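Local coordinates for separin (Saccharomyces cerevisiae, PDB 5U1T), which cleaves the MCD1/SCC1 subunit of cohesin at the onset of anaphase as a caspase-like cysteine protease kept inactive by securin for most of the cell cycle, at residues H1357-V1362 against Y1588-K1593; D1379-R1384 against S1563-V1568; E1542-K1547 against S1569-V1574. One frame throughout, in Å; residues are numbered along the deposited sequence.

How the contacts relate
From the N terminus, strand 1353-1362 comes first. It meets the C-terminal strands 1585-1589 and 1592-1594 and the loop between them in contact 1, which closes the widest loop. Strand 1382-1385 follows; contact 2 joins it and the loop before it to the start of helix 1564-1571, inside the loop of contact 1. Contact 3 is also nested there and closes a short loop between helix 1534-1548 and the end of helix 1564-1571. Contacts 2 and 3 cross along the chain and share that helix. Contacts 1 and 2 touch through His1357 and Ser1381. Together the three tie the sheet of strands 1353-1362 and 1382-1385 to both helices and to the last strands of the chain.

Contact 1: H1357-V1362 against Y1588-K1593; sequences HTFLVV and YGLPIK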
# COMPACT_ATOMS: atom_id res chain seq x y z
N HIS A 1357 12.07 -40.63 -41.57
CA HIS A 1357 11.07 -39.69 -41.07
C HIS A 1357 11.69 -38.32 -40.90
O HIS A 1357 12.89 -38.19 -40.70
CB HIS A 1357 10.47 -40.19 -39.75
CG HIS A 1357 9.37 -39.33 -39.21
ND1 HIS A 1357 8.14 -39.23 -39.81
CD2 HIS A 1357 9.33 -38.51 -38.13
CE1 HIS A 1357 7.38 -38.40 -39.12
NE2 HIS A 1357 8.08 -37.94 -38.10
N THR A 1358 10.86 -37.29 -40.97
CA THR A 1358 11.32 -35.93 -40.79
C THR A 1358 10.63 -35.25 -39.64
O THR A 1358 9.41 -35.07 -39.66
CB THR A 1358 11.09 -35.10 -42.04
OG1 THR A 1358 11.85 -35.67 -43.11
CG2 THR A 1358 11.51 -33.66 -41.81
N PHE A 1359 11.40 -34.88 -38.63
CA PHE A 1359 10.89 -34.06 -37.54
C PHE A 1359 11.12 -32.58 -37.86
O PHE A 1359 12.26 -32.15 -38.08
CB PHE A 1359 11.55 -34.44 -36.22
CG PHE A 1359 11.10 -35.78 -35.69
CD1 PHE A 1359 9.81 -35.94 -35.18
CD2 PHE A 1359 11.95 -36.86 -35.69
CE1 PHE A 1359 9.40 -37.15 -34.70
CE2 PHE A 1359 11.54 -38.09 -35.21
CZ PHE A 1359 10.26 -38.24 -34.72
N LEU A 1360 10.03 -31.82 -37.93
CA LEU A 1360 10.11 -30.37 -38.03
C LEU A 1360 9.98 -29.71 -36.66
O LEU A 1360 8.90 -29.67 -36.07
CB LEU A 1360 9.02 -29.81 -38.94
CG LEU A 1360 9.06 -30.14 -40.42
CD1 LEU A 1360 7.87 -29.47 -41.09
CD2 LEU A 1360 10.36 -29.65 -41.00
N VAL A 1361 11.09 -29.22 -36.14
CA VAL A 1361 11.03 -28.38 -34.96
C VAL A 1361 10.52 -27.01 -35.37
O VAL A 1361 11.27 -26.21 -35.92
CB VAL A 1361 12.39 -28.26 -34.29
CG1 VAL A 1361 12.29 -27.37 -33.06
CG2 VAL A 1361 12.92 -29.63 -33.96
N VAL A 1362 9.24 -26.76 -35.13
CA VAL A 1362 8.61 -25.53 -35.60
C VAL A 1362 8.44 -24.51 -34.47
O VAL A 1362 7.75 -24.77 -33.47
CB VAL A 1362 7.24 -25.83 -36.25
CG1 VAL A 1362 6.59 -24.55 -36.75
CG2 VAL A 1362 7.42 -26.84 -37.40
N TYR A 1588 1.65 -33.16 -34.14
CA TYR A 1588 2.79 -32.93 -33.26
C TYR A 1588 3.14 -34.22 -32.51
O TYR A 1588 2.25 -35.00 -32.17
CB TYR A 1588 2.51 -31.79 -32.28
CG TYR A 1588 2.69 -30.39 -32.83
CD1 TYR A 1588 1.72 -29.81 -33.63
CD2 TYR A 1588 3.81 -29.63 -32.52
CE1 TYR A 1588 1.86 -28.53 -34.12
CE2 TYR A 1588 3.96 -28.35 -33.01
CZ TYR A 1588 2.98 -27.81 -33.81
OH TYR A 1588 3.11 -26.54 -34.32
N GLY A 1589 4.43 -34.45 -32.26
CA GLY A 1589 4.88 -35.63 -31.54
C GLY A 1589 5.55 -36.66 -32.42
O GLY A 1589 6.29 -36.31 -33.35
N LEU A 1590 5.29 -37.94 -32.15
CA LEU A 1590 5.92 -39.03 -32.89
C LEU A 1590 4.97 -39.72 -33.87
O LEU A 1590 3.78 -39.83 -33.61
CB LEU A 1590 6.49 -40.07 -31.91
CG LEU A 1590 7.40 -39.49 -30.83
CD1 LEU A 1590 8.06 -40.60 -30.02
CD2 LEU A 1590 8.44 -38.58 -31.46
N PRO A 1591 5.49 -40.22 -35.00
CA PRO A 1591 4.56 -40.91 -35.90
C PRO A 1591 4.12 -42.26 -35.30
O PRO A 1591 4.91 -43.00 -34.70
CB PRO A 1591 5.39 -41.09 -37.17
CG PRO A 1591 6.79 -41.14 -36.69
CD PRO A 1591 6.87 -40.22 -35.51
N ILE A 1592 2.83 -42.57 -35.44
CA ILE A 1592 2.33 -43.82 -34.91
C ILE A 1592 1.79 -44.70 -36.04
O ILE A 1592 1.40 -44.19 -37.09
CB ILE A 1592 1.22 -43.59 -33.85
CG1 ILE A 1592 -0.09 -43.15 -34.52
CG2 ILE A 1592 1.68 -42.58 -32.83
CD1 ILE A 1592 -1.30 -43.24 -33.63
N LYS A 1593 1.80 -46.01 -35.82
CA LYS A 1593 1.13 -46.95 -36.71
C LYS A 1593 0.28 -47.90 -35.86
O LYS A 1593 0.67 -48.26 -34.75
CB LYS A 1593 2.13 -47.72 -37.58
CG LYS A 1593 1.48 -48.53 -38.68
CD LYS A 1593 2.49 -48.98 -39.73
CE LYS A 1593 3.39 -50.09 -39.23
NZ LYS A 1593 4.48 -50.36 -40.22
O HOH W 1 5.14 -25.19 -32.72
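His1357 and Phe1359 on strand 1353-1362 meet Gly1589, at the end of strand 1585-1589, and the Leu1590-Pro1591 loop that follows. Strand 1585-1589 is the antiparallel edge strand, within this chain, of a six-stranded sheet. Its strand order, 2-1-3-4-5-6, is consistent with the caspase-like (clan CD) fold. Strand 1353-1362 belongs to another mixed sheet. Strand 1382-1385 runs between the two segments, and no direct hydrogen bond links them.

The main interaction is CH-pi. Pro1591 CG sits over the face of the His1357 ring, 3.7 Å from its centroid and 9° off the ring normal. The ring swings to this place because its CG is anti to the backbone N (chi1 -176°). Its edge is held too: ND1 is hydrogen-bonded to Ser1381 OG and NE2 to Thr1383 OG1. These two bonds fix the rotation of the imidazole, which keeps its face turned to the proline.

Apolar packing comes from Phe1359. Its CE1 lies 3.7 Å from Leu1590 CD2, and its CZ lies 4.0 Å from Pro1591 CD, both met obliquely. The edge of the His1357 ring points at the phenyl face, CD2 over its centre, and Phe1359 CD1 lies in the imidazole plane. Helix 1388-1397 packs on Phe1359 and Leu1590 as well. Gly1589 O lies at the edge of the Phe1359 ring, 3.5 Å from CE1, and is hydrogen-bonded to Thr1383 OG1.

The polar link is one water. It donates to Val1362 O at 2.7 Å and lies 2.9 Å from Tyr1588 OH, which also bonds His1367 ND1.

Contact 2: D1379-R1384 against S1563-V1568; sequences DLSITR and SVSYAV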
# COMPACT_ATOMS: atom_id res chain seq x y z
N ASP A 1379 4.81 -34.74 -49.76
CA ASP A 1379 4.86 -36.19 -49.90
C ASP A 1379 5.73 -36.86 -48.83
O ASP A 1379 5.97 -38.05 -48.89
CB ASP A 1379 5.35 -36.57 -51.30
CG ASP A 1379 4.38 -36.12 -52.40
OD1 ASP A 1379 3.15 -36.26 -52.21
OD2 ASP A 1379 4.85 -35.64 -53.46
N LEU A 1380 6.18 -36.09 -47.84
CA LEU A 1380 7.10 -36.62 -46.83
C LEU A 1380 6.39 -37.07 -45.56
O LEU A 1380 5.38 -36.51 -45.16
CB LEU A 1380 8.17 -35.56 -46.47
CG LEU A 1380 9.19 -35.03 -47.49
CD1 LEU A 1380 10.47 -34.60 -46.79
CD2 LEU A 1380 9.51 -36.04 -48.56
N SER A 1381 6.93 -38.09 -44.90
CA SER A 1381 6.45 -38.44 -43.58
C SER A 1381 6.94 -37.44 -42.56
O SER A 1381 8.13 -37.41 -42.24
CB SER A 1381 6.90 -39.83 -43.17
OG SER A 1381 6.73 -40.02 -41.77
N ILE A 1382 6.04 -36.64 -42.02
CA ILE A 1382 6.44 -35.56 -41.12
C ILE A 1382 5.56 -35.43 -39.88
O ILE A 1382 4.33 -35.47 -39.97
CB ILE A 1382 6.41 -34.19 -41.86
CG1 ILE A 1382 7.39 -34.19 -43.03
CG2 ILE A 1382 6.70 -33.04 -40.91
CD1 ILE A 1382 7.30 -32.95 -43.87
N THR A 1383 6.19 -35.29 -38.72
CA THR A 1383 5.52 -34.73 -37.55
C THR A 1383 6.24 -33.46 -37.12
O THR A 1383 7.44 -33.32 -37.34
CB THR A 1383 5.46 -35.72 -36.37
OG1 THR A 1383 6.76 -36.28 -36.13
CG2 THR A 1383 4.50 -36.84 -36.65
N ARG A 1384 5.50 -32.55 -36.50
CA ARG A 1384 6.06 -31.37 -35.86
C ARG A 1384 6.45 -31.60 -34.41
O ARG A 1384 5.88 -32.44 -33.72
CB ARG A 1384 5.08 -30.22 -35.92
CG ARG A 1384 4.70 -29.80 -37.30
CD ARG A 1384 4.13 -28.45 -37.24
NE ARG A 1384 3.60 -28.02 -38.52
CZ ARG A 1384 3.07 -26.83 -38.73
NH1 ARG A 1384 3.02 -25.95 -37.74
NH2 ARG A 1384 2.60 -26.51 -39.92
N SER A 1563 1.44 -45.32 -41.38
CA SER A 1563 1.70 -44.48 -40.22
C SER A 1563 0.79 -43.25 -40.24
O SER A 1563 0.29 -42.87 -41.29
CB SER A 1563 3.16 -44.05 -40.19
OG SER A 1563 3.45 -43.13 -41.24
N VAL A 1564 0.61 -42.60 -39.09
CA VAL A 1564 -0.24 -41.41 -39.01
C VAL A 1564 0.29 -40.33 -39.96
O VAL A 1564 -0.47 -39.52 -40.48
CB VAL A 1564 -0.34 -40.85 -37.55
CG1 VAL A 1564 0.90 -40.02 -37.18
CG2 VAL A 1564 -1.60 -40.01 -37.37
N SER A 1565 1.60 -40.36 -40.21
CA SER A 1565 2.23 -39.37 -41.06
C SER A 1565 1.89 -39.57 -42.53
O SER A 1565 1.25 -38.71 -43.14
CB SER A 1565 3.74 -39.41 -40.88
OG SER A 1565 4.09 -38.89 -39.61
N TYR A 1566 2.32 -40.69 -43.09
CA TYR A 1566 1.99 -41.01 -44.48
C TYR A 1566 0.48 -40.99 -44.68
O TYR A 1566 -0.01 -40.51 -45.70
CB TYR A 1566 2.57 -42.38 -44.90
CG TYR A 1566 4.09 -42.46 -45.04
CD1 TYR A 1566 4.76 -41.76 -46.04
CD2 TYR A 1566 4.84 -43.24 -44.18
CE1 TYR A 1566 6.16 -41.83 -46.17
CE2 TYR A 1566 6.23 -43.32 -44.30
CZ TYR A 1566 6.88 -42.61 -45.29
OH TYR A 1566 8.25 -42.71 -45.38
N ALA A 1567 -0.27 -41.49 -43.68
CA ALA A 1567 -1.73 -41.57 -43.79
C ALA A 1567 -2.35 -40.20 -43.95
O ALA A 1567 -3.33 -40.04 -44.66
CB ALA A 1567 -2.32 -42.27 -42.59
N VAL A 1568 -1.78 -39.20 -43.28
CA VAL A 1568 -2.31 -37.86 -43.38
C VAL A 1568 -2.01 -37.24 -44.75
O VAL A 1568 -2.91 -36.73 -45.41
CB VAL A 1568 -1.76 -36.96 -42.26
CG1 VAL A 1568 -1.97 -35.49 -42.61
CG2 VAL A 1568 -2.43 -37.30 -40.94
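Ser1381 turns its OG away from its own backbone N (chi1 165°), while Ser1565 places its OG beside its N (chi1 -71°). The two CH2-OH groups face each other with their C-O bonds running roughly side by side. Ser1381 OG, engaged by His1357, comes to rest 3.2 Å from Ser1565 CB. The two hydroxyls are not bonded to each other. Ser1565 OG gives a weak, long hydrogen bond to Ile1382 O, 3.4 Å. Thr1383 CG2 lies against the same hydroxyl, 3.6 Å from Ser1565 OG.

The contact sets the first turn of helix 1564-1571 against the start of strand 1382-1385, an alpha-beta packing in the caspase-like part of the protein. Ser1563 is the N-cap: its OG accepts from Tyr1566 N at 3.3 Å. Backbone bonding from Val1564 to Ile1592 ties this helix end to the last strand too.

Tyr1566 lies on the solvent side of the contact. Its ring presents a face to Ser1381 CB, a CH-pi contact 3.6 Å from the centroid and 17° off the normal. The methylene is shifted toward the phenol end, with CZ its nearest ring atom.

Contact 3: E1542-K1547 against S1569-V1574; sequences EELFEK and SKSRGV
Ser1571 OG lies against Glu1543 of helix 1534-1548 and is hydrogen-bonded to Ala1567 O, one turn back in its own helix. The nearest atom across the contact is Glu1543 CG, 3.2 Å from this oxygen. Leu1544 N is 3.6 Å from Ser1571 OG, but the pair is not a hydrogen bond. Lys1547, one turn after Glu1543, brings CG to 4.3 Å from Ser1571 OG. One buried hydroxyl thus sits among groups of three residues while bonded back to its own chain.

No hydrogen bond or salt bridge crosses the contact. Glu1543 takes part through its methylenes. Its CG is anti to the backbone N (chi1 -176°), which lays it against Ser1571, and a bend at chi2 (66°) leads the carboxylate off. Val1574 adds a methyl: its CG1 lies 3.9 Å from Glu1543 CG. The charged groups stay at the margin. Lys1547 NZ pairs with Glu1546 OE1 at 3.4 Å within its own helix.

The contact packs helix 1534-1548 on the C-terminal part of helix 1564-1571 and the residues after it, in the caspase-like catalytic region. The short Ser1571 side chain is consistent with the close approach, CA of Glu1543 to CA of Ser1571 5.8 Å. Residues 1572-1574 keep helical backbone angles without the regular bonds.

Leu1544 extends the interface onto Ala1567 and Val1568. On another side of helix 1534-1548, Phe1545 packs on Leu1495. Helix 1564-1571 lies between helix 1534-1548 and strands 1382-1385 and 1585-1589, with Val1568 reaching Ile1587 of the latter strand.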
# COMPACT_ATOMS: atom_id res chain seq x y z
N GLU A 1542 -12.49 -39.86 -42.63
CA GLU A 1542 -12.85 -41.18 -43.13
C GLU A 1542 -11.64 -41.81 -43.80
O GLU A 1542 -11.28 -42.95 -43.52
CB GLU A 1542 -14.03 -41.07 -44.11
CG GLU A 1542 -14.74 -42.38 -44.47
CD GLU A 1542 -15.43 -42.29 -45.83
OE1 GLU A 1542 -15.56 -41.16 -46.35
OE2 GLU A 1542 -15.82 -43.35 -46.39
N GLU A 1543 -10.99 -41.03 -44.66
CA GLU A 1543 -9.82 -41.51 -45.38
C GLU A 1543 -8.63 -41.79 -44.47
O GLU A 1543 -7.89 -42.75 -44.67
CB GLU A 1543 -9.44 -40.49 -46.45
CG GLU A 1543 -8.30 -40.93 -47.34
CD GLU A 1543 -8.62 -42.13 -48.21
OE1 GLU A 1543 -9.81 -42.52 -48.30
OE2 GLU A 1543 -7.68 -42.69 -48.81
N LEU A 1544 -8.48 -40.94 -43.46
CA LEU A 1544 -7.38 -41.06 -42.50
C LEU A 1544 -7.45 -42.38 -41.74
O LEU A 1544 -6.46 -43.10 -41.63
CB LEU A 1544 -7.42 -39.86 -41.54
CG LEU A 1544 -6.22 -39.51 -40.66
CD1 LEU A 1544 -6.31 -40.18 -39.32
CD2 LEU A 1544 -4.92 -39.85 -41.35
N PHE A 1545 -8.64 -42.67 -41.22
CA PHE A 1545 -8.91 -43.92 -40.50
C PHE A 1545 -8.67 -45.15 -41.37
O PHE A 1545 -8.05 -46.13 -40.93
CB PHE A 1545 -10.35 -43.94 -39.99
CG PHE A 1545 -10.69 -42.83 -39.03
CD1 PHE A 1545 -9.73 -42.26 -38.22
CD2 PHE A 1545 -12.00 -42.37 -38.93
CE1 PHE A 1545 -10.07 -41.25 -37.33
CE2 PHE A 1545 -12.33 -41.36 -38.06
CZ PHE A 1545 -11.36 -40.80 -37.26
N GLU A 1546 -9.19 -45.12 -42.59
CA GLU A 1546 -9.09 -46.28 -43.46
C GLU A 1546 -7.65 -46.58 -43.83
O GLU A 1546 -7.23 -47.74 -43.80
CB GLU A 1546 -9.94 -46.09 -44.72
CG GLU A 1546 -10.62 -47.37 -45.18
CD GLU A 1546 -9.66 -48.37 -45.83
OE1 GLU A 1546 -8.56 -47.94 -46.29
OE2 GLU A 1546 -10.01 -49.58 -45.90
N LYS A 1547 -6.88 -45.55 -44.16
CA LYS A 1547 -5.48 -45.75 -44.54
C LYS A 1547 -4.61 -46.21 -43.35
O LYS A 1547 -3.63 -46.94 -43.54
CB LYS A 1547 -4.90 -44.47 -45.17
CG LYS A 1547 -5.42 -44.14 -46.58
CD LYS A 1547 -4.59 -44.79 -47.68
CE LYS A 1547 -5.45 -45.32 -48.83
NZ LYS A 1547 -6.33 -46.49 -48.44
N SER A 1569 -0.76 -37.31 -45.19
CA SER A 1569 -0.38 -36.67 -46.45
C SER A 1569 -1.03 -37.32 -47.68
O SER A 1569 -1.23 -36.67 -48.71
CB SER A 1569 1.14 -36.68 -46.62
OG SER A 1569 1.64 -38.00 -46.65
N LYS A 1570 -1.36 -38.60 -47.57
CA LYS A 1570 -2.07 -39.28 -48.63
C LYS A 1570 -3.57 -38.94 -48.58
O LYS A 1570 -4.27 -39.11 -49.56
CB LYS A 1570 -1.85 -40.80 -48.55
CG LYS A 1570 -1.62 -41.51 -49.91
CD LYS A 1570 -0.50 -40.86 -50.75
CE LYS A 1570 -0.07 -41.73 -51.95
NZ LYS A 1570 -1.25 -42.35 -52.65
N SER A 1571 -4.04 -38.42 -47.45
CA SER A 1571 -5.48 -38.16 -47.27
C SER A 1571 -5.90 -36.71 -47.51
O SER A 1571 -7.09 -36.42 -47.56
CB SER A 1571 -5.93 -38.56 -45.87
OG SER A 1571 -5.78 -39.95 -45.64
N ARG A 1572 -4.94 -35.80 -47.62
CA ARG A 1572 -5.27 -34.39 -47.85
C ARG A 1572 -6.11 -34.23 -49.13
O ARG A 1572 -7.13 -33.54 -49.14
CB ARG A 1572 -4.00 -33.53 -47.93
CG ARG A 1572 -3.16 -33.55 -46.65
CD ARG A 1572 -2.10 -32.47 -46.62
NE ARG A 1572 -2.12 -31.78 -45.33
CZ ARG A 1572 -1.27 -32.01 -44.34
NH1 ARG A 1572 -0.29 -32.90 -44.49
NH2 ARG A 1572 -1.39 -31.35 -43.21
N GLY A 1573 -5.69 -34.91 -50.20
CA GLY A 1573 -6.30 -34.77 -51.50
C GLY A 1573 -7.79 -35.03 -51.63
O GLY A 1573 -8.40 -34.56 -52.60
N VAL A 1574 -8.40 -35.75 -50.69
CA VAL A 1574 -9.83 -36.05 -50.80
C VAL A 1574 -10.69 -34.80 -50.61
O VAL A 1574 -11.83 -34.76 -51.05
CB VAL A 1574 -10.28 -37.12 -49.78
CG1 VAL A 1574 -9.58 -38.44 -50.06
CG2 VAL A 1574 -10.03 -36.67 -48.36